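Long-range contact in proto-oncogene tyrosine-protein kinase receptor Ret (PDB 7AMK), which is a receptor tyrosine kinase that probably signals across the membrane when its cadherin-like extracellular domains assemble with GDNF and GFR alpha 1: residues A[36-50]-A[53-66]. The protein carries 4 engineered substitutions. Residues are numbered along the deposited sequence; the frame is centred on the assembly and turned at random.
Sequences PYFFLCSHRDAFTSW and IDEASGVLYLNKTL. With NAG (2-acetamido-2-deoxy-beta-D-glucopyranose), chain O.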
ATOM      1  N   PRO A  36      51.406  22.206  -4.761  1.00 37.80           N
ATOM      2  CA  PRO A  36      51.641  20.755  -4.786  1.00 35.26           C
ATOM      3  C   PRO A  36      53.112  20.363  -4.704  1.00 27.16           C
ATOM      4  O   PRO A  36      53.999  21.024  -5.245  1.00 33.10           O
ATOM      5  CB  PRO A  36      51.030  20.333  -6.130  1.00 27.81           C
ATOM      6  CG  PRO A  36      51.172  21.526  -6.989  1.00 27.44           C
ATOM      7  CD  PRO A  36      51.122  22.744  -6.106  1.00 32.49           C
ATOM      8  N   TYR A  37      53.358  19.272  -3.989  1.00 27.55           N
ATOM      9  CA  TYR A  37      54.664  18.631  -3.892  1.00 32.13           C
ATOM     10  C   TYR A  37      54.495  17.212  -4.386  1.00 28.29           C
ATOM     11  O   TYR A  37      53.833  16.398  -3.730  1.00 27.04           O
ATOM     12  CB  TYR A  37      55.202  18.593  -2.468  1.00 30.24           C
ATOM     13  CG  TYR A  37      55.472  19.918  -1.812  1.00 40.91           C
ATOM     14  CD1 TYR A  37      54.451  20.626  -1.200  1.00 41.48           C
ATOM     15  CD2 TYR A  37      56.764  20.426  -1.743  1.00 41.63           C
ATOM     16  CE1 TYR A  37      54.695  21.809  -0.565  1.00 39.38           C
ATOM     17  CE2 TYR A  37      57.016  21.608  -1.117  1.00 46.52           C
ATOM     18  CZ  TYR A  37      55.977  22.300  -0.527  1.00 45.35           C
ATOM     19  OH  TYR A  37      56.226  23.490   0.111  1.00 47.81           O
ATOM     20  N   PHE A  38      55.112  16.919  -5.516  1.00 26.15           N
ATOM     21  CA  PHE A  38      55.030  15.613  -6.142  1.00 25.10           C
ATOM     22  C   PHE A  38      56.168  14.726  -5.665  1.00 26.14           C
ATOM     23  O   PHE A  38      57.266  15.204  -5.383  1.00 27.34           O
ATOM     24  CB  PHE A  38      55.121  15.755  -7.659  1.00 23.85           C
ATOM     25  CG  PHE A  38      54.060  16.619  -8.262  1.00 22.87           C
ATOM     26  CD1 PHE A  38      52.858  16.064  -8.690  1.00 21.63           C
ATOM     27  CD2 PHE A  38      54.275  17.974  -8.444  1.00 23.32           C
ATOM     28  CE1 PHE A  38      51.877  16.860  -9.264  1.00 21.22           C
ATOM     29  CE2 PHE A  38      53.293  18.769  -9.032  1.00 24.64           C
ATOM     30  CZ  PHE A  38      52.091  18.196  -9.443  1.00 21.24           C
ATOM     31  N   PHE A  39      55.918  13.421  -5.640  1.00 25.76           N
ATOM     32  CA  PHE A  39      56.941  12.458  -5.273  1.00 26.73           C
ATOM     33  C   PHE A  39      56.535  11.064  -5.739  1.00 26.46           C
ATOM     34  O   PHE A  39      55.343  10.754  -5.859  1.00 31.26           O
ATOM     35  CB  PHE A  39      57.182  12.480  -3.759  1.00 28.47           C
ATOM     36  CG  PHE A  39      55.924  12.449  -2.938  1.00 32.10           C
ATOM     37  CD1 PHE A  39      55.201  13.614  -2.688  1.00 28.46           C
ATOM     38  CD2 PHE A  39      55.476  11.261  -2.378  1.00 28.81           C
ATOM     39  CE1 PHE A  39      54.056  13.586  -1.903  1.00 28.70           C
ATOM     40  CE2 PHE A  39      54.324  11.230  -1.602  1.00 35.75           C
ATOM     41  CZ  PHE A  39      53.609  12.397  -1.368  1.00 30.93           C
ATOM     42  N   LEU A  40      57.547  10.221  -5.969  1.00 26.69           N
ATOM     43  CA  LEU A  40      57.337   8.814  -6.321  1.00 28.91           C
ATOM     44  C   LEU A  40      57.090   7.954  -5.091  1.00 33.57           C
ATOM     45  O   LEU A  40      57.704   8.149  -4.039  1.00 40.90           O
ATOM     46  CB  LEU A  40      58.537   8.249  -7.084  1.00 33.18           C
ATOM     47  CG  LEU A  40      58.650   8.742  -8.527  1.00 31.70           C
ATOM     48  CD1 LEU A  40      59.987   8.394  -9.137  1.00 30.04           C
ATOM     49  CD2 LEU A  40      57.541   8.147  -9.341  1.00 31.20           C
ATOM     50  N   CYS A  41      56.212   6.967  -5.243  1.00 39.09           N
ATOM     51  CA  CYS A  41      55.744   6.160  -4.131  1.00 42.74           C
ATOM     52  C   CYS A  41      56.044   4.683  -4.260  1.00 57.01           C
ATOM     53  O   CYS A  41      55.864   3.945  -3.282  1.00 70.15           O
ATOM     54  CB  CYS A  41      54.231   6.315  -3.965  1.00 44.99           C
ATOM     55  SG  CYS A  41      53.853   7.784  -3.090  1.00 42.24           S
ATOM     56  N   SER A  42      56.471   4.227  -5.428  1.00 55.47           N
ATOM     57  CA  SER A  42      56.672   2.808  -5.692  1.00 67.41           C
ATOM     58  C   SER A  42      57.979   2.296  -5.101  1.00 63.52           C
ATOM     59  O   SER A  42      58.599   1.381  -5.645  1.00 58.37           O
ATOM     60  CB  SER A  42      56.606   2.571  -7.197  1.00 50.70           C
ATOM     61  OG  SER A  42      55.615   3.415  -7.769  1.00 43.83           O
ATOM     62  N   HIS A  43      58.433   2.860  -3.983  1.00 69.35           N
ATOM     63  CA  HIS A  43      59.704   2.430  -3.407  1.00 65.14           C
ATOM     64  C   HIS A  43      59.713   0.949  -3.057  1.00 66.84           C
ATOM     65  O   HIS A  43      60.786   0.398  -2.797  1.00 64.16           O
ATOM     66  CB  HIS A  43      59.997   3.277  -2.182  1.00 66.54           C
ATOM     67  CG  HIS A  43      58.956   3.164  -1.116  1.00 77.29           C
ATOM     68  ND1 HIS A  43      58.956   2.150  -0.181  1.00 78.37           N
ATOM     69  CD2 HIS A  43      57.872   3.927  -0.846  1.00 79.96           C
ATOM     70  CE1 HIS A  43      57.922   2.300   0.627  1.00 80.45           C
ATOM     71  NE2 HIS A  43      57.248   3.372   0.246  1.00 84.51           N
ATOM     72  N   ARG A  44      58.546   0.297  -3.045  1.00 64.87           N
ATOM     73  CA  ARG A  44      58.480  -1.146  -2.855  1.00 59.42           C
ATOM     74  C   ARG A  44      59.060  -1.912  -4.036  1.00 56.09           C
ATOM     75  O   ARG A  44      59.547  -3.034  -3.856  1.00 50.63           O
ATOM     76  CB  ARG A  44      57.026  -1.559  -2.612  1.00 55.82           C
ATOM     77  CG  ARG A  44      56.422  -2.483  -3.664  1.00 51.83           C
ATOM     78  CD  ARG A  44      54.902  -2.504  -3.532  1.00 56.67           C
ATOM     79  NE  ARG A  44      54.310  -3.823  -3.724  1.00 48.51           N
ATOM     80  CZ  ARG A  44      53.860  -4.599  -2.743  1.00 62.09           C
ATOM     81  NH1 ARG A  44      53.885  -4.205  -1.477  1.00 58.28           N
ATOM     82  NH2 ARG A  44      53.377  -5.803  -3.039  1.00 64.43           N
ATOM     83  N   ASP A  45      59.042  -1.319  -5.228  1.00 59.51           N
ATOM     84  CA  ASP A  45      59.553  -1.923  -6.450  1.00 55.08           C
ATOM     85  C   ASP A  45      60.966  -1.435  -6.762  1.00 48.22           C
ATOM     86  O   ASP A  45      61.357  -0.316  -6.415  1.00 53.90           O
ATOM     87  CB  ASP A  45      58.624  -1.607  -7.627  1.00 56.27           C
ATOM     88  CG  ASP A  45      57.471  -2.594  -7.742  1.00 58.61           C
ATOM     89  OD1 ASP A  45      57.700  -3.710  -8.266  1.00 60.50           O
ATOM     90  OD2 ASP A  45      56.349  -2.266  -7.290  1.00 57.85           O
ATOM     91  N   ALA A  46      61.731  -2.296  -7.436  1.00 45.35           N
ATOM     92  CA  ALA A  46      63.091  -1.953  -7.842  1.00 46.25           C
ATOM     93  C   ALA A  46      63.107  -0.993  -9.023  1.00 54.08           C
ATOM     94  O   ALA A  46      63.972  -0.108  -9.096  1.00 49.91           O
ATOM     95  CB  ALA A  46      63.867  -3.211  -8.211  1.00 47.40           C
ATOM     96  N   PHE A  47      62.166  -1.156  -9.960  1.00 43.27           N
ATOM     97  CA  PHE A  47      62.185  -0.329 -11.158  1.00 41.42           C
ATOM     98  C   PHE A  47      61.863   1.121 -10.857  1.00 37.03           C
ATOM     99  O   PHE A  47      62.102   1.976 -11.708  1.00 36.30           O
ATOM    100  CB  PHE A  47      61.217  -0.878 -12.224  1.00 31.26           C
ATOM    101  CG  PHE A  47      59.793  -1.045 -11.750  1.00 39.63           C
ATOM    102  CD1 PHE A  47      59.008   0.053 -11.453  1.00 32.85           C
ATOM    103  CD2 PHE A  47      59.230  -2.309 -11.637  1.00 49.79           C
ATOM    104  CE1 PHE A  47      57.707  -0.096 -11.040  1.00 36.26           C
ATOM    105  CE2 PHE A  47      57.915  -2.462 -11.219  1.00 44.68           C
ATOM    106  CZ  PHE A  47      57.159  -1.349 -10.923  1.00 33.09           C
ATOM    107  N   THR A  48      61.337   1.422  -9.672  1.00 43.89           N
ATOM    108  CA  THR A  48      60.954   2.797  -9.401  1.00 45.24           C
ATOM    109  C   THR A  48      62.170   3.708  -9.404  1.00 45.89           C
ATOM    110  O   THR A  48      62.060   4.887  -9.771  1.00 48.10           O
ATOM    111  CB  THR A  48      60.193   2.891  -8.080  1.00 53.22           C
ATOM    112  OG1 THR A  48      59.153   1.906  -8.062  1.00 57.36           O
ATOM    113  CG2 THR A  48      59.563   4.273  -7.927  1.00 50.82           C
ATOM    114  N   SER A  49      63.339   3.181  -9.032  1.00 40.49           N
ATOM    115  CA  SER A  49      64.558   3.984  -9.089  1.00 39.59           C
ATOM    116  C   SER A  49      65.107   4.160 -10.502  1.00 40.27           C
ATOM    117  O   SER A  49      66.160   4.789 -10.648  1.00 44.57           O
ATOM    118  CB  SER A  49      65.616   3.378  -8.190  1.00 43.95           C
ATOM    119  OG  SER A  49      65.327   3.733  -6.852  1.00 56.55           O
ATOM    120  N   TRP A  50      64.438   3.613 -11.526  1.00 32.07           N
ATOM    121  CA  TRP A  50      64.663   4.039 -12.903  1.00 39.86           C
ATOM    122  C   TRP A  50      64.078   5.416 -13.201  1.00 34.04           C
ATOM    123  O   TRP A  50      64.271   5.928 -14.309  1.00 35.03           O
ATOM    124  CB  TRP A  50      64.035   3.054 -13.903  1.00 36.66           C
ATOM    125  CG  TRP A  50      64.440   1.617 -13.756  1.00 35.79           C
ATOM    126  CD1 TRP A  50      65.361   1.105 -12.895  1.00 34.08           C
ATOM    127  CD2 TRP A  50      63.920   0.504 -14.497  1.00 33.34           C
ATOM    128  NE1 TRP A  50      65.447  -0.253 -13.050  1.00 32.17           N
ATOM    129  CE2 TRP A  50      64.574  -0.650 -14.027  1.00 31.51           C
ATOM    130  CE3 TRP A  50      62.968   0.374 -15.517  1.00 34.34           C
ATOM    131  CZ2 TRP A  50      64.311  -1.917 -14.533  1.00 31.79           C
ATOM    132  CZ3 TRP A  50      62.707  -0.887 -16.022  1.00 29.30           C
ATOM    133  CH2 TRP A  50      63.375  -2.015 -15.526  1.00 32.70           C
ATOM    134  N   ILE A  53      60.713  12.113 -10.431  1.00 25.66           N
ATOM    135  CA  ILE A  53      59.648  13.088 -10.651  1.00 31.20           C
ATOM    136  C   ILE A  53      60.090  14.415 -10.061  1.00 25.68           C
ATOM    137  O   ILE A  53      60.636  14.465  -8.955  1.00 26.96           O
ATOM    138  CB  ILE A  53      58.281  12.636 -10.082  1.00 26.05           C
ATOM    139  CG1 ILE A  53      57.124  13.317 -10.843  1.00 24.57           C
ATOM    140  CG2 ILE A  53      58.162  12.920  -8.575  1.00 29.00           C
ATOM    141  CD1 ILE A  53      55.714  12.914 -10.371  1.00 24.68           C
ATOM    142  N   ASP A  54      59.893  15.480 -10.818  1.00 30.05           N
ATOM    143  CA  ASP A  54      60.252  16.794 -10.318  1.00 28.20           C
ATOM    144  C   ASP A  54      59.234  17.224  -9.270  1.00 26.32           C
ATOM    145  O   ASP A  54      58.030  17.277  -9.550  1.00 25.09           O
ATOM    146  CB  ASP A  54      60.316  17.785 -11.467  1.00 27.62           C
ATOM    147  CG  ASP A  54      60.828  19.105 -11.033  1.00 31.57           C
ATOM    148  OD1 ASP A  54      60.115  19.784 -10.266  1.00 31.70           O
ATOM    149  OD2 ASP A  54      61.964  19.442 -11.420  1.00 51.75           O
ATOM    150  N   GLU A  55      59.726  17.517  -8.064  1.00 27.80           N
ATOM    151  CA  GLU A  55      58.862  17.828  -6.932  1.00 28.11           C
ATOM    152  C   GLU A  55      57.927  19.007  -7.208  1.00 28.96           C
ATOM    153  O   GLU A  55      56.787  19.006  -6.727  1.00 31.92           O
ATOM    154  CB  GLU A  55      59.715  18.095  -5.698  1.00 30.14           C
ATOM    155  CG  GLU A  55      58.950  18.154  -4.381  1.00 30.82           C
ATOM    156  CD  GLU A  55      59.876  18.358  -3.181  1.00 39.01           C
ATOM    157  OE1 GLU A  55      60.752  17.497  -2.970  1.00 49.01           O
ATOM    158  OE2 GLU A  55      59.743  19.374  -2.461  1.00 39.66           O
ATOM    159  N   ALA A  56      58.370  20.008  -7.980  1.00 27.86           N
ATOM    160  CA  ALA A  56      57.590  21.231  -8.221  1.00 27.70           C
ATOM    161  C   ALA A  56      56.722  21.177  -9.468  1.00 29.68           C
ATOM    162  O   ALA A  56      55.598  21.685  -9.450  1.00 27.36           O
ATOM    163  CB  ALA A  56      58.505  22.448  -8.343  1.00 29.22           C
ATOM    164  N   SER A  57      57.225  20.606 -10.558  1.00 28.91           N
ATOM    165  CA  SER A  57      56.487  20.603 -11.808  1.00 23.88           C
ATOM    166  C   SER A  57      55.701  19.321 -12.026  1.00 22.48           C
ATOM    167  O   SER A  57      54.747  19.327 -12.807  1.00 26.69           O
ATOM    168  CB  SER A  57      57.444  20.841 -12.987  1.00 24.19           C
ATOM    169  OG  SER A  57      58.261  19.708 -13.258  1.00 28.75           O
ATOM    170  N   GLY A  58      56.035  18.241 -11.328  1.00 22.68           N
ATOM    171  CA  GLY A  58      55.320  17.004 -11.573  1.00 21.55           C
ATOM    172  C   GLY A  58      55.711  16.297 -12.853  1.00 20.94           C
ATOM    173  O   GLY A  58      55.042  15.342 -13.247  1.00 20.04           O
ATOM    174  N   VAL A  59      56.767  16.736 -13.522  1.00 21.57           N
ATOM    175  CA  VAL A  59      57.228  16.053 -14.727  1.00 21.26           C
ATOM    176  C   VAL A  59      57.994  14.802 -14.319  1.00 21.88           C
ATOM    177  O   VAL A  59      58.860  14.851 -13.446  1.00 22.86           O
ATOM    178  CB  VAL A  59      58.093  16.987 -15.587  1.00 23.45           C
ATOM    179  CG1 VAL A  59      58.715  16.206 -16.755  1.00 22.00           C
ATOM    180  CG2 VAL A  59      57.251  18.187 -16.075  1.00 21.55           C
ATOM    181  N   LEU A  60      57.655  13.674 -14.931  1.00 23.77           N
ATOM    182  CA  LEU A  60      58.321  12.403 -14.672  1.00 23.92           C
ATOM    183  C   LEU A  60      59.411  12.169 -15.717  1.00 22.33           C
ATOM    184  O   LEU A  60      59.160  12.293 -16.922  1.00 21.71           O
ATOM    185  CB  LEU A  60      57.303  11.265 -14.684  1.00 20.76           C
ATOM    186  CG  LEU A  60      57.697   9.813 -14.427  1.00 23.23           C
ATOM    187  CD1 LEU A  60      58.194   9.631 -12.997  1.00 22.21           C
ATOM    188  CD2 LEU A  60      56.493   8.916 -14.691  1.00 24.82           C
ATOM    189  N   TYR A  61      60.617  11.842 -15.247  1.00 23.39           N
ATOM    190  CA  TYR A  61      61.819  11.675 -16.060  1.00 26.67           C
ATOM    191  C   TYR A  61      62.413  10.278 -15.890  1.00 31.13           C
ATOM    192  O   TYR A  61      62.346   9.670 -14.812  1.00 26.70           O
ATOM    193  CB  TYR A  61      62.920  12.691 -15.668  1.00 28.02           C
ATOM    194  CG  TYR A  61      62.620  14.138 -15.939  1.00 30.32           C
ATOM    195  CD1 TYR A  61      62.915  14.707 -17.172  1.00 25.77           C
ATOM    196  CD2 TYR A  61      62.069  14.953 -14.947  1.00 26.53           C
ATOM    197  CE1 TYR A  61      62.636  16.048 -17.421  1.00 29.82           C
ATOM    198  CE2 TYR A  61      61.795  16.288 -15.190  1.00 26.36           C
ATOM    199  CZ  TYR A  61      62.079  16.827 -16.428  1.00 25.55           C
ATOM    200  OH  TYR A  61      61.801  18.147 -16.677  1.00 39.34           O
ATOM    201  N   LEU A  62      63.060   9.792 -16.945  1.00 29.04           N
ATOM    202  CA  LEU A  62      63.941   8.640 -16.795  1.00 33.63           C
ATOM    203  C   LEU A  62      65.165   9.011 -15.965  1.00 39.69           C
ATOM    204  O   LEU A  62      65.846  10.003 -16.245  1.00 40.81           O
ATOM    205  CB  LEU A  62      64.379   8.117 -18.156  1.00 37.11           C
ATOM    206  CG  LEU A  62      63.384   7.190 -18.822  1.00 34.34           C
ATOM    207  CD1 LEU A  62      63.957   6.813 -20.156  1.00 30.91           C
ATOM    208  CD2 LEU A  62      63.214   5.971 -17.945  1.00 34.45           C
ATOM    209  N   ASN A  63      65.439   8.208 -14.943  1.00 39.83           N
ATOM    210  CA  ASN A  63      66.619   8.353 -14.099  1.00 48.00           C
ATOM    211  C   ASN A  63      67.749   7.426 -14.536  1.00 49.45           C
ATOM    212  O   ASN A  63      68.811   7.408 -13.908  1.00 49.91           O
ATOM    213  CB  ASN A  63      66.230   8.083 -12.631  1.00 46.27           C
ATOM    214  CG  ASN A  63      67.383   8.273 -11.655  1.00 58.08           C
ATOM    215  OD1 ASN A  63      68.110   9.271 -11.704  1.00 65.49           O
ATOM    216  ND2 ASN A  63      67.550   7.302 -10.751  1.00 63.84           N
ATOM    217  N   LYS A  64      67.551   6.675 -15.609  1.00 37.99           N
ATOM    218  CA  LYS A  64      68.507   5.669 -16.042  1.00 40.75           C
ATOM    219  C   LYS A  64      68.243   5.391 -17.511  1.00 44.15           C
ATOM    220  O   LYS A  64      67.085   5.358 -17.932  1.00 41.14           O
ATOM    221  CB  LYS A  64      68.362   4.385 -15.219  1.00 34.40           C
ATOM    222  CG  LYS A  64      69.057   3.174 -15.793  1.00 42.18           C
ATOM    223  CD  LYS A  64      68.298   1.910 -15.455  1.00 36.44           C
ATOM    224  CE  LYS A  64      69.236   0.735 -15.268  1.00 37.85           C
ATOM    225  NZ  LYS A  64      69.962   0.373 -16.510  1.00 44.80           N
ATOM    226  N   THR A  65      69.306   5.207 -18.290  1.00 34.22           N
ATOM    227  CA  THR A  65      69.123   4.821 -19.688  1.00 43.55           C
ATOM    228  C   THR A  65      68.733   3.347 -19.765  1.00 35.09           C
ATOM    229  O   THR A  65      69.455   2.478 -19.259  1.00 41.90           O
ATOM    230  CB  THR A  65      70.393   5.082 -20.495  1.00 41.83           C
ATOM    231  OG1 THR A  65      70.747   6.461 -20.361  1.00 44.49           O
ATOM    232  CG2 THR A  65      70.166   4.762 -21.979  1.00 34.91           C
ATOM    233  N   LEU A  66      67.590   3.075 -20.383  1.00 31.91           N
ATOM    234  CA  LEU A  66      67.011   1.742 -20.376  1.00 31.89           C
ATOM    235  C   LEU A  66      67.795   0.786 -21.270  1.00 33.44           C
ATOM    236  O   LEU A  66      68.195   1.132 -22.386  1.00 42.20           O
ATOM    237  CB  LEU A  66      65.552   1.813 -20.832  1.00 30.34           C
ATOM    238  CG  LEU A  66      64.649   2.595 -19.887  1.00 28.89           C
ATOM    239  CD1 LEU A  66      63.236   2.532 -20.380  1.00 27.59           C
ATOM    240  CD2 LEU A  66      64.761   2.037 -18.457  1.00 29.22           C
TER
HETATM  241  C1  NAG O 604      68.617   7.332  -9.774  1.00 73.74           C
HETATM  242  C2  NAG O 604      68.174   7.816  -8.400  1.00 74.84           C
HETATM  243  C3  NAG O 604      69.378   7.900  -7.474  1.00 84.15           C
HETATM  244  C4  NAG O 604      70.089   6.551  -7.410  1.00 91.48           C
HETATM  245  C5  NAG O 604      70.422   6.015  -8.808  1.00 78.72           C
HETATM  246  C6  NAG O 604      70.903   4.578  -8.775  1.00 74.12           C
HETATM  247  C7  NAG O 604      66.171   9.236  -8.289  1.00 68.05           C
HETATM  248  C8  NAG O 604      65.629  10.630  -8.401  1.00 54.75           C
HETATM  249  N2  NAG O 604      67.490   9.099  -8.474  1.00 75.61           N
HETATM  250  O3  NAG O 604      68.936   8.292  -6.179  1.00 76.76           O
HETATM  251  O4  NAG O 604      71.290   6.665  -6.655  1.00 97.52           O
HETATM  252  O5  NAG O 604      69.255   6.036  -9.649  1.00 67.29           O
HETATM  253  O6  NAG O 604      71.833   4.283  -9.808  1.00 68.27           O
HETATM  254  O7  NAG O 604      65.447   8.277  -8.043  1.00 67.30           O
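Phe38 lies flat on the turn that follows Ile53: Gly58 CA sits 3.5 Å from the centroid of its ring, a CH-pi contact over one face. With CG anti to the carbonyl carbon (chi1 -58°), the ring reaches the turn while the backbone N of Phe38 gives a nearly straight 2.9 Å hydrogen bond to Glu55 O. Gly58 has no CB to collide with Phe38 CZ, and at its phi of 76° one would also press on the carbonyl O of Ser57. An alanine in place of Phe38 would probably uncover Gly58 CA and open a gap over the 55-58 turn. Ile53 packs CD1 against Phe38 CB and CG2 against Phe39 CA, 3.6 Å away. Leu40 CD2 meets Leu60 CD1, the two side chains crossing at about a right angle.

At the other end Trp50 O accepts from Asn63 N, while Asn63 ND2, which carries the NAG, donates to Ser49 O at 2.9 Å, nearly in the plane of its own amide. The glycan root is thus tied to the 3-10 segment. Lys64 CD lies over one face of the indole, whose CE3 touches Leu66 CD2 at 3.8 Å; the amine of Lys64 goes on to salt bridges with Asp70 and Glu67.

At the start of the turn under Phe38, Asp54 OD1 accepts from Ala56 N, an Asx turn, and also from Ser57 N, completing an Asx motif that shapes the loop presenting Gly58. The contact joins two sheets of the first cadherin-like domain: strand 37-40 edges one beside strand 83-92, and strand 59-62 runs between strands 21-24 and 51-53 in the other.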